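Local coordinates for BlEst2 (Bacillus licheniformis, PDB 6WPX), which is a lipase that probably hydrolyses ester bonds and whose C-terminal domain is autoinhibitory, at residues Pro49-His54 / Ala81-His86. Sequence-based numbering, arbitrary orientation.
Sequences PIVFVH and AFIDLH
The rings of Phe-52 and Phe-82 lie side by side with their planes nearly parallel, at 9°, but slid apart until they barely overlap; CD2 of Phe-52 comes 3.4 Å from CE2 of Phe-82. CG2 of Ile-50 sits over one face of the Phe-52 ring near its rim, while the flat ring of His-54 meets segment 81-86 through its edge, with Ile-83 O and Leu-85 N in its plane. The two strands form the beta-alpha-beta unit of an alpha/beta-hydrolase-like sheet, joined through helix 69-75, which covers the phenylalanine side at Met-69 and Ala-70. On the other side, where helix 91-109 packs on Val-51 and Ile-83, CG2 of Val-51 lies beside the methyl of Ala-81; farther along, CG1 of Val-53 meets CD1 of Leu-85 at 3.7 Å.

Parallel pairing is close at first: Ala-81 N donates to Ile-50 O at 2.8 Å, and Phe-52 N to Ala-81 O at 2.9 Å. The strands then splay, and a water bridges them, donating to Phe-52 O and to Ile-83 O and weakly accepting from His-54 N. Beyond it His-54 takes over. With CG set between backbone N and carbonyl carbon (chi1 67°), its imidazole turns across to segment 81-86, where Leu-85 N donates a nearly straight bond to His-54 NE2 at 2.8 Å. A leucine here would probably leave the Leu-85 amide without its acceptor and the loop after strand 80-83 without this tie. Leu-85 N lies only 7° out of the His-54 ring plane.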
ATOM      1  N   PRO A  49       4.135  11.126 -27.786  1.00 18.32           N
ATOM      2  CA  PRO A  49       4.938  10.001 -27.294  1.00 18.38           C
ATOM      3  C   PRO A  49       4.582   9.691 -25.828  1.00 21.15           C
ATOM      4  O   PRO A  49       4.132  10.565 -25.082  1.00 18.73           O
ATOM      5  CB  PRO A  49       6.380  10.522 -27.393  1.00 21.33           C
ATOM      6  CG  PRO A  49       6.288  11.727 -28.356  1.00 25.80           C
ATOM      7  CD  PRO A  49       4.971  12.320 -28.054  1.00 20.07           C
ATOM      8  N   ILE A  50       4.762   8.437 -25.426  1.00 18.55           N
ATOM      9  CA  ILE A  50       4.456   8.048 -24.043  1.00 16.50           C
ATOM     10  C   ILE A  50       5.729   7.841 -23.275  1.00 20.05           C
ATOM     11  O   ILE A  50       6.595   7.100 -23.723  1.00 19.70           O
ATOM     12  CB  ILE A  50       3.573   6.776 -23.971  1.00 16.53           C
ATOM     13  CG1 ILE A  50       2.280   6.902 -24.788  1.00 15.90           C
ATOM     14  CG2 ILE A  50       3.296   6.394 -22.521  1.00 12.66           C
ATOM     15  CD1 ILE A  50       1.744   5.530 -25.233  1.00 14.08           C
ATOM     16  N   VAL A  51       5.810   8.425 -22.085  1.00 17.22           N
ATOM     17  CA  VAL A  51       6.914   8.166 -21.166  1.00 16.33           C
ATOM     18  C   VAL A  51       6.364   7.225 -20.096  1.00 20.82           C
ATOM     19  O   VAL A  51       5.427   7.580 -19.377  1.00 21.18           O
ATOM     20  CB  VAL A  51       7.536   9.446 -20.565  1.00 19.18           C
ATOM     21  CG1 VAL A  51       8.594   9.098 -19.506  1.00 19.05           C
ATOM     22  CG2 VAL A  51       8.136  10.304 -21.661  1.00 18.12           C
ATOM     23  N   PHE A  52       6.946   6.022 -20.010  1.00 17.26           N
ATOM     24  CA  PHE A  52       6.535   5.005 -19.041  1.00 16.15           C
ATOM     25  C   PHE A  52       7.352   5.150 -17.787  1.00 18.81           C
ATOM     26  O   PHE A  52       8.581   5.189 -17.851  1.00 18.41           O
ATOM     27  CB  PHE A  52       6.631   3.599 -19.647  1.00 17.01           C
ATOM     28  CG  PHE A  52       5.575   3.359 -20.703  1.00 16.08           C
ATOM     29  CD1 PHE A  52       4.303   2.892 -20.351  1.00 16.89           C
ATOM     30  CD2 PHE A  52       5.845   3.594 -22.049  1.00 15.67           C
ATOM     31  CE1 PHE A  52       3.332   2.660 -21.331  1.00 16.59           C
ATOM     32  CE2 PHE A  52       4.882   3.320 -23.032  1.00 17.75           C
ATOM     33  CZ  PHE A  52       3.632   2.860 -22.662  1.00 16.13           C
ATOM     34  N   VAL A  53       6.652   5.310 -16.643  1.00 14.92           N
ATOM     35  CA  VAL A  53       7.270   5.563 -15.337  1.00 14.35           C
ATOM     36  C   VAL A  53       6.983   4.408 -14.378  1.00 18.71           C
ATOM     37  O   VAL A  53       5.822   4.143 -14.067  1.00 18.52           O
ATOM     38  CB  VAL A  53       6.874   6.949 -14.759  1.00 16.37           C
ATOM     39  CG1 VAL A  53       7.625   7.245 -13.447  1.00 15.02           C
ATOM     40  CG2 VAL A  53       7.132   8.066 -15.772  1.00 17.11           C
ATOM     41  N   HIS A  54       8.045   3.705 -13.952  1.00 15.47           N
ATOM     42  CA  HIS A  54       7.954   2.561 -13.041  1.00 14.33           C
ATOM     43  C   HIS A  54       7.543   2.982 -11.608  1.00 19.53           C
ATOM     44  O   HIS A  54       7.515   4.174 -11.265  1.00 17.60           O
ATOM     45  CB  HIS A  54       9.289   1.807 -12.988  1.00 13.95           C
ATOM     46  CG  HIS A  54      10.386   2.624 -12.352  1.00 16.52           C
ATOM     47  ND1 HIS A  54      10.520   2.712 -10.977  1.00 16.97           N
ATOM     48  CD2 HIS A  54      11.327   3.402 -12.934  1.00 17.66           C
ATOM     49  CE1 HIS A  54      11.561   3.510 -10.768  1.00 17.63           C
ATOM     50  NE2 HIS A  54      12.070   3.954 -11.923  1.00 18.02           N
ATOM     51  N   ALA A  81       9.206   6.361 -24.482  1.00 21.27           N
ATOM     52  CA  ALA A  81      10.478   6.489 -23.767  1.00 21.76           C
ATOM     53  C   ALA A  81      10.283   5.849 -22.394  1.00 22.70           C
ATOM     54  O   ALA A  81       9.158   5.730 -21.925  1.00 18.99           O
ATOM     55  CB  ALA A  81      10.898   7.955 -23.647  1.00 22.66           C
ATOM     56  N   PHE A  82      11.354   5.330 -21.823  1.00 21.00           N
ATOM     57  CA  PHE A  82      11.296   4.598 -20.553  1.00 20.12           C
ATOM     58  C   PHE A  82      12.371   5.179 -19.685  1.00 25.97           C
ATOM     59  O   PHE A  82      13.478   5.394 -20.165  1.00 26.97           O
ATOM     60  CB  PHE A  82      11.542   3.086 -20.811  1.00 21.38           C
ATOM     61  CG  PHE A  82      10.566   2.505 -21.818  1.00 21.06           C
ATOM     62  CD1 PHE A  82      10.821   2.581 -23.184  1.00 24.35           C
ATOM     63  CD2 PHE A  82       9.368   1.943 -21.400  1.00 19.12           C
ATOM     64  CE1 PHE A  82       9.888   2.099 -24.118  1.00 24.50           C
ATOM     65  CE2 PHE A  82       8.443   1.436 -22.329  1.00 22.21           C
ATOM     66  CZ  PHE A  82       8.692   1.546 -23.681  1.00 22.42           C
ATOM     67  N   ILE A  83      12.053   5.452 -18.422  1.00 22.33           N
ATOM     68  CA  ILE A  83      12.987   6.091 -17.508  1.00 21.89           C
ATOM     69  C   ILE A  83      13.213   5.282 -16.230  1.00 24.86           C
ATOM     70  O   ILE A  83      12.305   4.605 -15.739  1.00 21.60           O
ATOM     71  CB  ILE A  83      12.489   7.545 -17.209  1.00 24.92           C
ATOM     72  CG1 ILE A  83      13.552   8.365 -16.414  1.00 26.37           C
ATOM     73  CG2 ILE A  83      11.092   7.540 -16.506  1.00 24.04           C
ATOM     74  CD1 ILE A  83      13.357   9.840 -16.381  1.00 26.59           C
ATOM     75  N   ASP A  84      14.435   5.374 -15.693  1.00 22.22           N
ATOM     76  CA  ASP A  84      14.776   4.805 -14.410  1.00 22.92           C
ATOM     77  C   ASP A  84      14.814   5.999 -13.465  1.00 27.52           C
ATOM     78  O   ASP A  84      15.551   6.955 -13.711  1.00 26.81           O
ATOM     79  CB  ASP A  84      16.178   4.166 -14.412  1.00 26.60           C
ATOM     80  CG  ASP A  84      16.295   2.868 -15.175  1.00 34.57           C
ATOM     81  OD1 ASP A  84      15.261   2.340 -15.596  1.00 30.18           O
ATOM     82  OD2 ASP A  84      17.432   2.371 -15.330  1.00 38.18           O
ATOM     83  N   LEU A  85      14.006   5.960 -12.416  1.00 23.90           N
ATOM     84  CA  LEU A  85      14.035   6.952 -11.345  1.00 23.34           C
ATOM     85  C   LEU A  85      14.620   6.208 -10.181  1.00 26.92           C
ATOM     86  O   LEU A  85      15.069   5.069 -10.371  1.00 25.67           O
ATOM     87  CB  LEU A  85      12.625   7.484 -11.017  1.00 22.11           C
ATOM     88  CG  LEU A  85      11.873   8.216 -12.154  1.00 24.43           C
ATOM     89  CD1 LEU A  85      10.534   8.731 -11.657  1.00 20.92           C
ATOM     90  CD2 LEU A  85      12.715   9.391 -12.729  1.00 29.53           C
ATOM     91  N   HIS A  86      14.648   6.817  -8.983  1.00 24.23           N
ATOM     92  CA  HIS A  86      15.152   6.111  -7.819  1.00 23.68           C
ATOM     93  C   HIS A  86      14.145   5.051  -7.382  1.00 26.04           C
ATOM     94  O   HIS A  86      12.958   5.343  -7.215  1.00 25.87           O
ATOM     95  CB  HIS A  86      15.450   7.050  -6.651  1.00 24.73           C
ATOM     96  CG  HIS A  86      16.551   8.030  -6.913  1.00 29.68           C
ATOM     97  ND1 HIS A  86      17.876   7.646  -6.877  1.00 32.48           N
ATOM     98  CD2 HIS A  86      16.492   9.366  -7.130  1.00 32.33           C
ATOM     99  CE1 HIS A  86      18.573   8.737  -7.148  1.00 33.28           C
ATOM    100  NE2 HIS A  86      17.784   9.796  -7.308  1.00 33.36           N
TER
HETATM  101  O   HOH W   1      10.023   3.357 -16.301  1.00 20.92           O